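Local coordinates for protein alpha-1,2-Mannosidase (Trichoderma reesei, PDB 1HCU) that probably trims alpha-1,2-linked mannose residues from high-mannose N-glycans as a calcium-dependent glycoside hydrolase of family 47, at residues L243-Y248 / G306-F311; D274-H279 / G314-G319; G220-F225 / K266-L271; A176-L181 / S206-P211; S282-S285 / T291-S294. All blocks are in the same frame, centred on the assembly; numbering follows the deposited sequence.

Contact 1 lies nearest the middle of the chain, about 8 Å from its centre; it is partly buried, holds a predicted active-site carboxylate, and joins its segments through a bridging water and the Phe-311 ring. Contacts 2 and 4 are buried and largely apolar, the first joining two helices and the second two helix ends. Contact 3 shares helix 263-280 with contact 2 but is only partly buried, and there a glycine, a guanidinium group and a bridging water meet. Contact 5, the farthest from the centre, is also buried; it is the one contact with direct backbone hydrogen bonds between its segments. Contacts 1 and 4 meet through Ser-246 and Ser-180, and through Phe-247 and Leu-208.

Contact 1. Residues L243-Y248 / G306-F311; sequences LMDSFY and GHLASF
Asp-245, near the start of helix 245-257, is met by Leu-308 and Phe-311 from the turn that follows strand 300-306, without a direct hydrogen bond between the segments. Along that turn His-307 comes first: it stands back from the aspartate, but its carbonyl oxygen accepts both the N-H and the hydroxyl of Ser-310, which closes the bend. Leu-308 follows, with its CB in loose contact 4.2 Å from Asp-245 OD2. Its carbonyl matters more, because one water donates both to Leu-308 O (2.9 Å) and to Asp-245 OD2 (3.1 Å), spanning the gap. With chi1 at 48°, the carboxylate is folded between the backbone N and the carbonyl carbon; its other oxygen, OD1, turns back to the N-H of Ser-246, modelled as an unusually short bond whose details are doubtful. Last comes Phe-311, whose ring approaches obliquely: CE2 is 3.6 Å from Asp-245 CB, and CZ is equally close to the Asp-245 carbonyl oxygen. Asp-245 is a predicted active-site residue, as is Glu-393, and the calcium ion lies about 6 Å from the Phe-311 side chain, so this is probably the floor of the catalytic pocket of the family 47 (alpha/alpha)7 barrel. Helix 175-178 backs Asp-245 and Ser-246 through Ala-176, while helix 393-405 presents Glu-393 to Leu-308 and Phe-311.

Contact 2. Residues D274-H279 / G314-G319; sequences DSTIGH and GNFILG
Ile-277 and Phe-316 mark the closest backbone approach of two helices, 263-280 and 312-323, their CA atoms still 10.0 Å apart. The gap is too wide for backbone contact and is filled by side chains, a helix-helix packing within the largely helical (alpha/alpha)7 barrel of family 47 mannosidases. Helix 263-280 widens into a pi-type turn over 276-279, which includes both of its contributors, Thr-276 and Ile-277. Phe-316 supplies the bulk, reaching across so that the far end of its ring slides past Thr-276 and Ile-277. The isoleucine is fully extended beyond CB (chi2 -179°), which carries CD1 out to 3.6 Å from Phe-316 CE2; CG1 lies equally close to the same ring atom, and the approach to the ring is oblique. Beyond the two segments, the rings of Phe-331 and Trp-240 also meet that of Phe-316. Cutting Phe-316 back to an alanine is likely to open a gap between the helices, leaving Ile-277 CD1 without its packing partner and the two neighbouring rings free to shift. Thr-276 takes the other flank: its OG1 comes in at the ring's edge, near the ring plane, 3.3 Å from Phe-316 CZ.

Contact 3. Residues G220-F225 / K266-L271; sequences GLIGTF and KDRWVL
Close packing brings Gly-220 directly against Leu-271, with Gly-220 CA 3.7 Å from Leu-271 CB and the two CA atoms only 4.7 Å apart. Such an approach leaves no place for a side chain: a CB on Gly-220 would run into the carbonyl carbon of Leu-271. The backbone angles make the same demand, since at phi 90° a CB would also be jammed against the preceding carbonyl oxygen. Contacts of the guanidinium group form a second set. The Arg-268 side chain bends at chi2 and chi3 (-57° and -58°), which turns its end toward Leu-271 and the loop; NH2 then sits 4.0 Å from Gly-220 CA, and Ile-222 CG2 lies at the edge of the group, near its plane. One guanidinium face carries Leu-271 CD1, 3.6 Å above the plane and displaced toward the rim. In terms of the fold, helix 263-280 of the helical barrel is here overlaid by the irregular loop that runs from helix 196-209 to strand 225-227. Polar links complete the joint. Glu-216, from the same loop, takes a salt bridge from Arg-268 NH2 and a hydrogen bond from the N-H of Gly-220 on a single oxygen, OE1, so one carboxylate serves both sides. A water adds a second tie by donating to Gly-220 O at 2.8 Å and to Arg-268 O at 2.9 Å.

Contact 4. Residues A176-L181 / S206-P211; sequences AEIGSL and SYLLNP
Leu-208 lays both of its methyl groups on Ile-178, and CD2 also on the backbone of Gly-179, where two helix ends pack together in the barrel of the family 47 fold. One is the end of the short helix 175-178, the other that of helix 196-209, and helix 182-192 lies between them in the chain. The contact is buried and apolar, with no hydrogen bond passing between the segments. On the isoleucine it is the CG2 branch that touches: it stands opposite the backbone N about the CA-CB bond and beside the carbonyl carbon, while CG1 lies beside the backbone N. CG2 lies 3.8 Å from Leu-208 CD1 and 4.0 Å from Leu-208 CD2, so the branch is clasped by the leucine fork; the two side chains cross obliquely. Leu-208 CD2 also reaches 4.0 Å from the backbone N of Gly-179, the first residue to leave helical geometry. A CB there would point at the leucine and fit tightly, 3.4 Å from CD2. Phe-247 of helix 245-257 packs on Leu-208 as well, and Val-154 touches Ile-178, so the pair is covered by more of the protein. The helix bearing Leu-208 is weakly bonded at this end: Ser-206 O takes the N-H of Leu-209 and, only weakly, that of Asn-210. Beyond Gly-179, the hydroxyl of Ser-180 is also bonded to Ser-246 OG, and it turns back onto the end of its own helix: its OG donates to Ala-176 O at 2.7 Å, tilted 26° from the carbonyl plane.

Contact 5. Residues S282-S285 / T291-S294; sequences SHPS and TFLS
Pro-284 and Phe-292 cross at about a right angle, the proline ring coming obliquely onto the aromatic ring with Pro-284 CG 3.4 Å from Phe-292 CE2. His-283 and Thr-291 instead lie side by side and point the same way, though the close approach of Thr-291 OG1 to the imidazole is doubtful in detail. The polar ends of this pair are held from outside: His-283 ND1 bonds to the Leu-290 carbonyl, Thr-291 OG1 to Lys-334. With a leucine in place of His-283, the Leu-290 carbonyl would probably lose its imidazole partner. The frame beneath is a beta hairpin, strand 281-282 running antiparallel to 292-297, with Ser-282 and Phe-292 as a hydrogen-bonded pair. Ser-282 N donates to Phe-292 O at 2.8 Å, and Phe-292 N returns a straighter bond to Ser-282 O at 2.9 Å (168° at the hydrogen). The CA-H of Thr-291 also approaches Ser-282 O. Ser-282 and Phe-292 project from the same face of the sheet. With chi1 at -176°, the Ser-282 hydroxyl points away from its own backbone N; it bonds to Asp-359 and Trp-357, while its CB packs 3.2 Å from Ser-294 OG.

Contact 1. Residues L243-Y248 / G306-F311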
# COMPACT_ATOMS: atom_id res chain seq x y z
N LEU A 243 -2.84 -7.23 8.36
CA LEU A 243 -3.26 -6.88 9.71
C LEU A 243 -2.32 -6.00 10.53
O LEU A 243 -2.70 -5.55 11.62
CB LEU A 243 -3.55 -8.14 10.52
CG LEU A 243 -4.59 -9.11 9.96
CD1 LEU A 243 -4.64 -10.32 10.87
CD2 LEU A 243 -5.96 -8.42 9.86
N MET A 244 -1.11 -5.73 10.03
CA MET A 244 -0.17 -4.91 10.78
C MET A 244 0.71 -4.00 9.92
O MET A 244 1.02 -2.88 10.32
CB MET A 244 0.72 -5.81 11.66
CG MET A 244 1.76 -5.07 12.52
SD MET A 244 2.57 -6.18 13.74
CE MET A 244 1.28 -6.32 15.00
N ASP A 245 1.10 -4.49 8.75
CA ASP A 245 1.97 -3.74 7.84
C ASP A 245 1.87 -2.22 7.80
O ASP A 245 2.80 -1.51 8.20
CB ASP A 245 1.83 -4.27 6.41
CG ASP A 245 0.37 -4.41 5.97
OD1 ASP A 245 -0.53 -3.75 6.55
OD2 ASP A 245 0.13 -5.19 5.02
N SER A 246 0.75 -1.70 7.32
CA SER A 246 0.61 -0.25 7.19
C SER A 246 0.71 0.57 8.47
O SER A 246 0.89 1.79 8.41
CB SER A 246 -0.67 0.10 6.40
OG SER A 246 -1.82 -0.58 6.87
N PHE A 247 0.62 -0.07 9.64
CA PHE A 247 0.75 0.64 10.91
C PHE A 247 2.19 1.15 11.10
O PHE A 247 2.40 2.32 11.40
CB PHE A 247 0.39 -0.27 12.10
CG PHE A 247 0.93 0.23 13.41
CD1 PHE A 247 2.04 -0.37 13.99
CD2 PHE A 247 0.40 1.37 14.00
CE1 PHE A 247 2.62 0.16 15.15
CE2 PHE A 247 0.96 1.91 15.16
CZ PHE A 247 2.08 1.31 15.73
N TYR A 248 3.16 0.25 10.94
CA TYR A 248 4.57 0.61 11.05
C TYR A 248 4.92 1.62 9.96
O TYR A 248 5.68 2.56 10.20
CB TYR A 248 5.46 -0.63 10.89
CG TYR A 248 5.36 -1.60 12.05
CD1 TYR A 248 5.19 -2.97 11.83
CD2 TYR A 248 5.40 -1.15 13.36
CE1 TYR A 248 5.05 -3.85 12.89
CE2 TYR A 248 5.27 -2.02 14.43
CZ TYR A 248 5.09 -3.37 14.18
OH TYR A 248 4.94 -4.23 15.24
N GLY A 306 5.18 -13.04 2.44
CA GLY A 306 4.46 -12.97 1.19
C GLY A 306 4.62 -11.64 0.51
O GLY A 306 5.38 -10.79 0.96
N HIS A 307 3.87 -11.44 -0.56
CA HIS A 307 3.95 -10.21 -1.34
C HIS A 307 3.62 -8.93 -0.55
O HIS A 307 4.15 -7.86 -0.86
CB HIS A 307 3.06 -10.34 -2.57
CG HIS A 307 3.44 -9.44 -3.69
ND1 HIS A 307 3.38 -8.06 -3.60
CD2 HIS A 307 3.88 -9.71 -4.94
CE1 HIS A 307 3.76 -7.53 -4.75
NE2 HIS A 307 4.07 -8.51 -5.58
N LEU A 308 2.74 -9.02 0.45
CA LEU A 308 2.39 -7.83 1.23
C LEU A 308 3.59 -7.29 1.99
O LEU A 308 3.82 -6.08 2.02
CB LEU A 308 1.25 -8.13 2.22
CG LEU A 308 -0.16 -8.37 1.66
CD1 LEU A 308 -1.11 -8.73 2.80
CD2 LEU A 308 -0.65 -7.12 0.93
N ALA A 309 4.37 -8.19 2.58
CA ALA A 309 5.55 -7.77 3.35
C ALA A 309 6.68 -7.23 2.48
O ALA A 309 7.63 -6.65 3.00
CB ALA A 309 6.07 -8.93 4.18
N SER A 310 6.58 -7.39 1.16
CA SER A 310 7.66 -6.90 0.31
C SER A 310 7.74 -5.37 0.25
O SER A 310 8.68 -4.82 -0.32
CB SER A 310 7.54 -7.48 -1.10
OG SER A 310 6.42 -6.96 -1.78
N PHE A 311 6.76 -4.69 0.83
CA PHE A 311 6.74 -3.23 0.83
C PHE A 311 7.76 -2.74 1.86
O PHE A 311 8.19 -1.58 1.83
CB PHE A 311 5.36 -2.70 1.22
CG PHE A 311 5.21 -2.43 2.69
CD1 PHE A 311 5.35 -1.13 3.18
CD2 PHE A 311 5.04 -3.47 3.59
CE1 PHE A 311 5.32 -0.89 4.56
CE2 PHE A 311 5.01 -3.24 4.96
CZ PHE A 311 5.15 -1.94 5.45
O HOH W 1 1.82 -4.08 2.63

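Contact 2. Residues D274-H279 / G314-G319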
# COMPACT_ATOMS: atom_id res chain seq x y z
N ASP A 274 14.51 -1.40 14.54
CA ASP A 274 15.66 -2.04 15.16
C ASP A 274 15.31 -3.44 15.63
O ASP A 274 16.12 -4.36 15.51
CB ASP A 274 16.17 -1.18 16.33
CG ASP A 274 16.78 0.13 15.86
OD1 ASP A 274 17.20 0.21 14.68
OD2 ASP A 274 16.87 1.09 16.66
N SER A 275 14.10 -3.62 16.15
CA SER A 275 13.68 -4.93 16.61
C SER A 275 13.45 -5.93 15.47
O SER A 275 13.75 -7.11 15.63
CB SER A 275 12.41 -4.84 17.47
OG SER A 275 12.71 -4.35 18.75
N THR A 276 12.94 -5.49 14.32
CA THR A 276 12.73 -6.46 13.25
C THR A 276 14.06 -6.82 12.61
O THR A 276 14.24 -7.92 12.11
CB THR A 276 11.73 -5.95 12.17
OG1 THR A 276 12.44 -5.30 11.10
CG2 THR A 276 10.73 -5.00 12.78
N ILE A 277 15.01 -5.89 12.66
CA ILE A 277 16.33 -6.13 12.11
C ILE A 277 17.10 -7.14 12.96
O ILE A 277 17.78 -8.01 12.42
CB ILE A 277 17.14 -4.83 12.01
CG1 ILE A 277 16.58 -3.95 10.90
CG2 ILE A 277 18.61 -5.14 11.72
CD1 ILE A 277 17.32 -2.64 10.71
N GLY A 278 16.98 -7.03 14.28
CA GLY A 278 17.69 -7.95 15.15
C GLY A 278 16.96 -9.24 15.47
O GLY A 278 17.57 -10.20 15.94
N HIS A 279 15.66 -9.30 15.19
CA HIS A 279 14.89 -10.49 15.53
C HIS A 279 14.00 -11.09 14.43
O HIS A 279 13.73 -12.29 14.45
CB HIS A 279 14.02 -10.18 16.75
CG HIS A 279 14.79 -9.61 17.90
ND1 HIS A 279 15.69 -10.34 18.65
CD2 HIS A 279 14.78 -8.36 18.45
CE1 HIS A 279 16.20 -9.58 19.60
NE2 HIS A 279 15.67 -8.37 19.50
N GLY A 314 11.05 -0.62 0.92
CA GLY A 314 10.91 0.80 0.68
C GLY A 314 10.73 1.56 1.97
O GLY A 314 11.21 2.69 2.10
N ASN A 315 10.04 0.96 2.94
CA ASN A 315 9.81 1.66 4.20
C ASN A 315 11.11 1.89 4.98
O ASN A 315 11.32 3.00 5.48
CB ASN A 315 8.81 0.90 5.07
CG ASN A 315 8.16 1.80 6.10
OD1 ASN A 315 7.57 2.83 5.76
ND2 ASN A 315 8.26 1.42 7.37
N PHE A 316 11.96 0.87 5.08
CA PHE A 316 13.23 1.02 5.79
C PHE A 316 14.10 2.06 5.09
O PHE A 316 14.79 2.85 5.75
CB PHE A 316 13.99 -0.32 5.85
CG PHE A 316 13.66 -1.14 7.06
CD1 PHE A 316 12.51 -1.93 7.09
CD2 PHE A 316 14.47 -1.09 8.19
CE1 PHE A 316 12.17 -2.65 8.23
CE2 PHE A 316 14.14 -1.82 9.34
CZ PHE A 316 12.99 -2.60 9.36
N ILE A 317 14.04 2.06 3.76
CA ILE A 317 14.78 3.01 2.95
C ILE A 317 14.27 4.41 3.28
O ILE A 317 15.06 5.31 3.57
CB ILE A 317 14.62 2.73 1.43
CG1 ILE A 317 15.44 1.49 1.05
CG2 ILE A 317 15.06 3.93 0.61
CD1 ILE A 317 15.13 0.94 -0.32
N LEU A 318 12.94 4.58 3.25
CA LEU A 318 12.36 5.88 3.56
C LEU A 318 12.85 6.38 4.91
O LEU A 318 13.26 7.53 5.05
CB LEU A 318 10.84 5.81 3.57
CG LEU A 318 10.14 7.12 3.96
CD1 LEU A 318 10.65 8.28 3.11
CD2 LEU A 318 8.65 6.94 3.78
N GLY A 319 12.80 5.49 5.91
CA GLY A 319 13.25 5.82 7.25
C GLY A 319 14.72 6.21 7.27
O GLY A 319 15.11 7.11 8.00

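Contact 3. Residues G220-F225 / K266-L271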
# COMPACT_ATOMS: atom_id res chain seq x y z
N GLY A 220 8.75 -2.10 20.55
CA GLY A 220 8.24 -1.58 19.29
C GLY A 220 7.38 -2.56 18.50
O GLY A 220 6.60 -2.15 17.65
N LEU A 221 7.54 -3.86 18.78
CA LEU A 221 6.76 -4.88 18.08
C LEU A 221 5.53 -5.25 18.90
O LEU A 221 5.55 -6.16 19.74
CB LEU A 221 7.63 -6.12 17.82
CG LEU A 221 8.81 -5.81 16.89
CD1 LEU A 221 9.63 -7.07 16.62
CD2 LEU A 221 8.28 -5.23 15.58
N ILE A 222 4.46 -4.51 18.63
CA ILE A 222 3.17 -4.64 19.31
C ILE A 222 2.30 -5.79 18.84
O ILE A 222 2.62 -6.48 17.87
CB ILE A 222 2.36 -3.32 19.18
CG1 ILE A 222 2.05 -3.01 17.71
CG2 ILE A 222 3.18 -2.16 19.77
CD1 ILE A 222 1.11 -1.82 17.49
N GLY A 223 1.17 -5.97 19.52
CA GLY A 223 0.23 -7.02 19.18
C GLY A 223 -0.59 -6.62 17.96
O GLY A 223 -0.44 -5.52 17.45
N THR A 224 -1.48 -7.51 17.52
CA THR A 224 -2.30 -7.29 16.34
C THR A 224 -3.70 -6.73 16.58
O THR A 224 -4.17 -5.87 15.84
CB THR A 224 -2.43 -8.59 15.51
OG1 THR A 224 -1.12 -9.07 15.15
CG2 THR A 224 -3.24 -8.37 14.24
N PHE A 225 -4.38 -7.23 17.61
CA PHE A 225 -5.75 -6.78 17.89
C PHE A 225 -5.90 -5.93 19.14
O PHE A 225 -5.36 -6.26 20.20
CB PHE A 225 -6.67 -8.00 17.96
CG PHE A 225 -6.55 -8.91 16.77
CD1 PHE A 225 -5.87 -10.12 16.87
CD2 PHE A 225 -7.11 -8.55 15.54
CE1 PHE A 225 -5.74 -10.96 15.77
CE2 PHE A 225 -6.99 -9.38 14.43
CZ PHE A 225 -6.30 -10.59 14.54
N LYS A 266 8.06 8.75 15.18
CA LYS A 266 9.37 8.39 14.66
C LYS A 266 10.11 7.47 15.64
O LYS A 266 10.74 6.50 15.23
CB LYS A 266 10.21 9.66 14.43
CG LYS A 266 11.67 9.36 14.15
CD LYS A 266 12.58 10.45 14.68
CE LYS A 266 12.47 10.57 16.19
NZ LYS A 266 13.46 11.53 16.75
N ASP A 267 10.03 7.79 16.93
CA ASP A 267 10.68 6.96 17.95
C ASP A 267 10.08 5.56 18.01
O ASP A 267 10.81 4.58 18.16
CB ASP A 267 10.60 7.62 19.34
CG ASP A 267 11.57 8.78 19.51
OD1 ASP A 267 12.44 8.99 18.63
OD2 ASP A 267 11.46 9.50 20.53
N ARG A 268 8.76 5.46 17.89
CA ARG A 268 8.11 4.15 17.93
C ARG A 268 8.52 3.30 16.71
O ARG A 268 8.59 2.07 16.79
CB ARG A 268 6.59 4.29 18.01
CG ARG A 268 6.09 4.97 19.29
CD ARG A 268 6.56 4.24 20.55
NE ARG A 268 6.11 2.85 20.57
CZ ARG A 268 6.34 2.00 21.57
NH1 ARG A 268 7.03 2.38 22.64
NH2 ARG A 268 5.89 0.75 21.49
N TRP A 269 8.78 3.97 15.59
CA TRP A 269 9.20 3.31 14.36
C TRP A 269 10.62 2.74 14.53
O TRP A 269 10.89 1.59 14.15
CB TRP A 269 9.22 4.32 13.20
CG TRP A 269 9.51 3.69 11.86
CD1 TRP A 269 8.62 3.07 11.04
CD2 TRP A 269 10.80 3.53 11.25
NE1 TRP A 269 9.26 2.53 9.96
CE2 TRP A 269 10.60 2.79 10.06
CE3 TRP A 269 12.09 3.94 11.59
CZ2 TRP A 269 11.66 2.45 9.20
CZ3 TRP A 269 13.15 3.59 10.73
CH2 TRP A 269 12.92 2.85 9.55
N VAL A 270 11.51 3.55 15.09
CA VAL A 270 12.90 3.15 15.30
C VAL A 270 13.00 1.89 16.15
O VAL A 270 13.83 1.03 15.87
CB VAL A 270 13.74 4.29 15.97
CG1 VAL A 270 15.14 3.79 16.31
CG2 VAL A 270 13.86 5.48 15.00
N LEU A 271 12.15 1.78 17.17
CA LEU A 271 12.15 0.60 18.03
C LEU A 271 11.71 -0.58 17.17
O LEU A 271 12.34 -1.64 17.17
CB LEU A 271 11.15 0.77 19.18
CG LEU A 271 11.54 1.58 20.42
CD1 LEU A 271 10.31 1.76 21.29
CD2 LEU A 271 12.63 0.86 21.20
O HOH W 2 6.13 0.48 16.98

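Contact 4. Residues A176-L181 / S206-P211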
# COMPACT_ATOMS: atom_id res chain seq x y z
N ALA A 176 -3.22 -2.53 11.90
CA ALA A 176 -3.09 -1.96 10.56
C ALA A 176 -4.28 -1.05 10.24
O ALA A 176 -4.09 0.08 9.81
CB ALA A 176 -2.96 -3.06 9.51
N GLU A 177 -5.50 -1.53 10.47
CA GLU A 177 -6.68 -0.74 10.16
C GLU A 177 -6.89 0.46 11.09
O GLU A 177 -7.48 1.47 10.69
CB GLU A 177 -7.92 -1.64 10.14
CG GLU A 177 -7.74 -2.83 9.20
CD GLU A 177 -9.02 -3.55 8.83
OE1 GLU A 177 -8.96 -4.76 8.55
OE2 GLU A 177 -10.10 -2.90 8.82
N ILE A 178 -6.39 0.35 12.31
CA ILE A 178 -6.49 1.43 13.28
C ILE A 178 -5.41 2.47 12.99
O ILE A 178 -5.65 3.67 13.04
CB ILE A 178 -6.25 0.92 14.71
CG1 ILE A 178 -7.38 -0.02 15.14
CG2 ILE A 178 -6.13 2.11 15.66
CD1 ILE A 178 -7.13 -0.69 16.47
N GLY A 179 -4.21 1.98 12.69
CA GLY A 179 -3.08 2.86 12.44
C GLY A 179 -2.83 3.33 11.02
O GLY A 179 -1.76 3.86 10.72
N SER A 180 -3.81 3.16 10.13
CA SER A 180 -3.64 3.60 8.76
C SER A 180 -4.67 4.67 8.40
O SER A 180 -5.07 4.78 7.24
CB SER A 180 -3.77 2.42 7.80
OG SER A 180 -2.70 1.51 7.96
N LEU A 181 -5.08 5.45 9.39
CA LEU A 181 -6.07 6.51 9.20
C LEU A 181 -5.51 7.90 9.49
O LEU A 181 -6.01 8.90 8.95
CB LEU A 181 -7.26 6.26 10.12
CG LEU A 181 -7.84 4.85 10.07
CD1 LEU A 181 -8.94 4.70 11.12
CD2 LEU A 181 -8.37 4.58 8.68
N SER A 206 -3.10 6.71 19.53
CA SER A 206 -2.43 6.84 20.82
C SER A 206 -2.30 5.52 21.58
O SER A 206 -1.29 5.28 22.23
CB SER A 206 -3.16 7.88 21.69
OG SER A 206 -4.39 7.37 22.19
N TYR A 207 -3.33 4.68 21.51
CA TYR A 207 -3.35 3.39 22.20
C TYR A 207 -2.28 2.43 21.66
O TYR A 207 -1.85 1.52 22.37
CB TYR A 207 -4.73 2.75 22.06
CG TYR A 207 -5.81 3.49 22.80
CD1 TYR A 207 -6.02 3.26 24.16
CD2 TYR A 207 -6.61 4.43 22.16
CE1 TYR A 207 -7.02 3.95 24.87
CE2 TYR A 207 -7.61 5.13 22.86
CZ TYR A 207 -7.80 4.88 24.20
OH TYR A 207 -8.81 5.53 24.88
N LEU A 208 -1.87 2.65 20.41
CA LEU A 208 -0.87 1.82 19.76
C LEU A 208 0.56 2.29 20.04
O LEU A 208 1.51 1.51 19.89
CB LEU A 208 -1.09 1.82 18.25
CG LEU A 208 -2.26 1.00 17.69
CD1 LEU A 208 -3.56 1.43 18.33
CD2 LEU A 208 -2.32 1.18 16.16
N LEU A 209 0.71 3.55 20.44
CA LEU A 209 2.03 4.11 20.72
C LEU A 209 2.56 3.76 22.11
O LEU A 209 3.77 3.68 22.32
CB LEU A 209 2.01 5.62 20.51
CG LEU A 209 1.51 6.06 19.12
CD1 LEU A 209 1.59 7.58 19.02
CD2 LEU A 209 2.33 5.38 18.01
N ASN A 210 1.65 3.57 23.06
CA ASN A 210 2.02 3.19 24.43
C ASN A 210 1.14 1.97 24.74
O ASN A 210 0.18 2.05 25.50
CB ASN A 210 1.72 4.32 25.43
CG ASN A 210 2.28 4.03 26.82
OD1 ASN A 210 2.80 2.94 27.09
ND2 ASN A 210 2.18 5.02 27.71
N PRO A 211 1.48 0.84 24.12
CA PRO A 211 0.76 -0.43 24.26
C PRO A 211 0.57 -0.93 25.68
O PRO A 211 1.53 -1.10 26.43
CB PRO A 211 1.60 -1.39 23.42
CG PRO A 211 2.98 -0.84 23.56
CD PRO A 211 2.74 0.64 23.39

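Contact 5. Residues S282-S285 / T291-S294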
# COMPACT_ATOMS: atom_id res chain seq x y z
N SER A 282 15.34 -13.01 8.70
CA SER A 282 15.53 -14.45 8.62
C SER A 282 16.20 -14.85 7.30
O SER A 282 15.94 -14.24 6.25
CB SER A 282 14.18 -15.15 8.78
OG SER A 282 14.30 -16.57 8.80
N HIS A 283 17.05 -15.88 7.35
CA HIS A 283 17.75 -16.33 6.15
C HIS A 283 17.40 -17.77 5.79
O HIS A 283 17.49 -18.66 6.62
CB HIS A 283 19.27 -16.22 6.36
CG HIS A 283 19.72 -14.88 6.86
ND1 HIS A 283 19.59 -13.73 6.11
CD2 HIS A 283 20.24 -14.50 8.04
CE1 HIS A 283 20.03 -12.69 6.81
NE2 HIS A 283 20.43 -13.14 7.99
N PRO A 284 16.99 -18.01 4.53
CA PRO A 284 16.64 -19.37 4.09
C PRO A 284 17.85 -20.29 4.22
O PRO A 284 18.95 -19.93 3.82
CB PRO A 284 16.23 -19.17 2.64
CG PRO A 284 15.66 -17.80 2.63
CD PRO A 284 16.65 -17.03 3.48
N SER A 285 17.63 -21.48 4.76
CA SER A 285 18.70 -22.44 4.95
C SER A 285 19.46 -22.77 3.65
O SER A 285 20.65 -23.04 3.69
CB SER A 285 18.16 -23.72 5.59
OG SER A 285 17.20 -24.37 4.76
N THR A 291 17.42 -12.51 2.60
CA THR A 291 16.87 -12.08 3.86
C THR A 291 15.38 -11.76 3.73
O THR A 291 15.00 -10.89 2.95
CB THR A 291 17.58 -10.83 4.39
OG1 THR A 291 18.97 -11.13 4.62
CG2 THR A 291 16.94 -10.37 5.70
N PHE A 292 14.55 -12.46 4.50
CA PHE A 292 13.11 -12.24 4.51
C PHE A 292 12.67 -11.86 5.93
O PHE A 292 13.43 -12.02 6.88
CB PHE A 292 12.34 -13.51 4.10
CG PHE A 292 12.63 -13.97 2.69
CD1 PHE A 292 12.43 -13.12 1.61
CD2 PHE A 292 13.12 -15.25 2.46
CE1 PHE A 292 12.73 -13.53 0.31
CE2 PHE A 292 13.42 -15.68 1.16
CZ PHE A 292 13.22 -14.82 0.09
N LEU A 293 11.44 -11.38 6.06
CA LEU A 293 10.91 -11.01 7.37
C LEU A 293 9.96 -12.10 7.87
O LEU A 293 9.00 -12.48 7.18
CB LEU A 293 10.17 -9.66 7.30
CG LEU A 293 11.01 -8.43 6.95
CD1 LEU A 293 10.20 -7.13 7.13
CD2 LEU A 293 12.23 -8.40 7.85
N SER A 294 10.25 -12.63 9.06
CA SER A 294 9.41 -13.66 9.67
C SER A 294 8.29 -12.97 10.43
O SER A 294 8.38 -11.77 10.70
CB SER A 294 10.21 -14.52 10.66
OG SER A 294 11.19 -15.32 10.03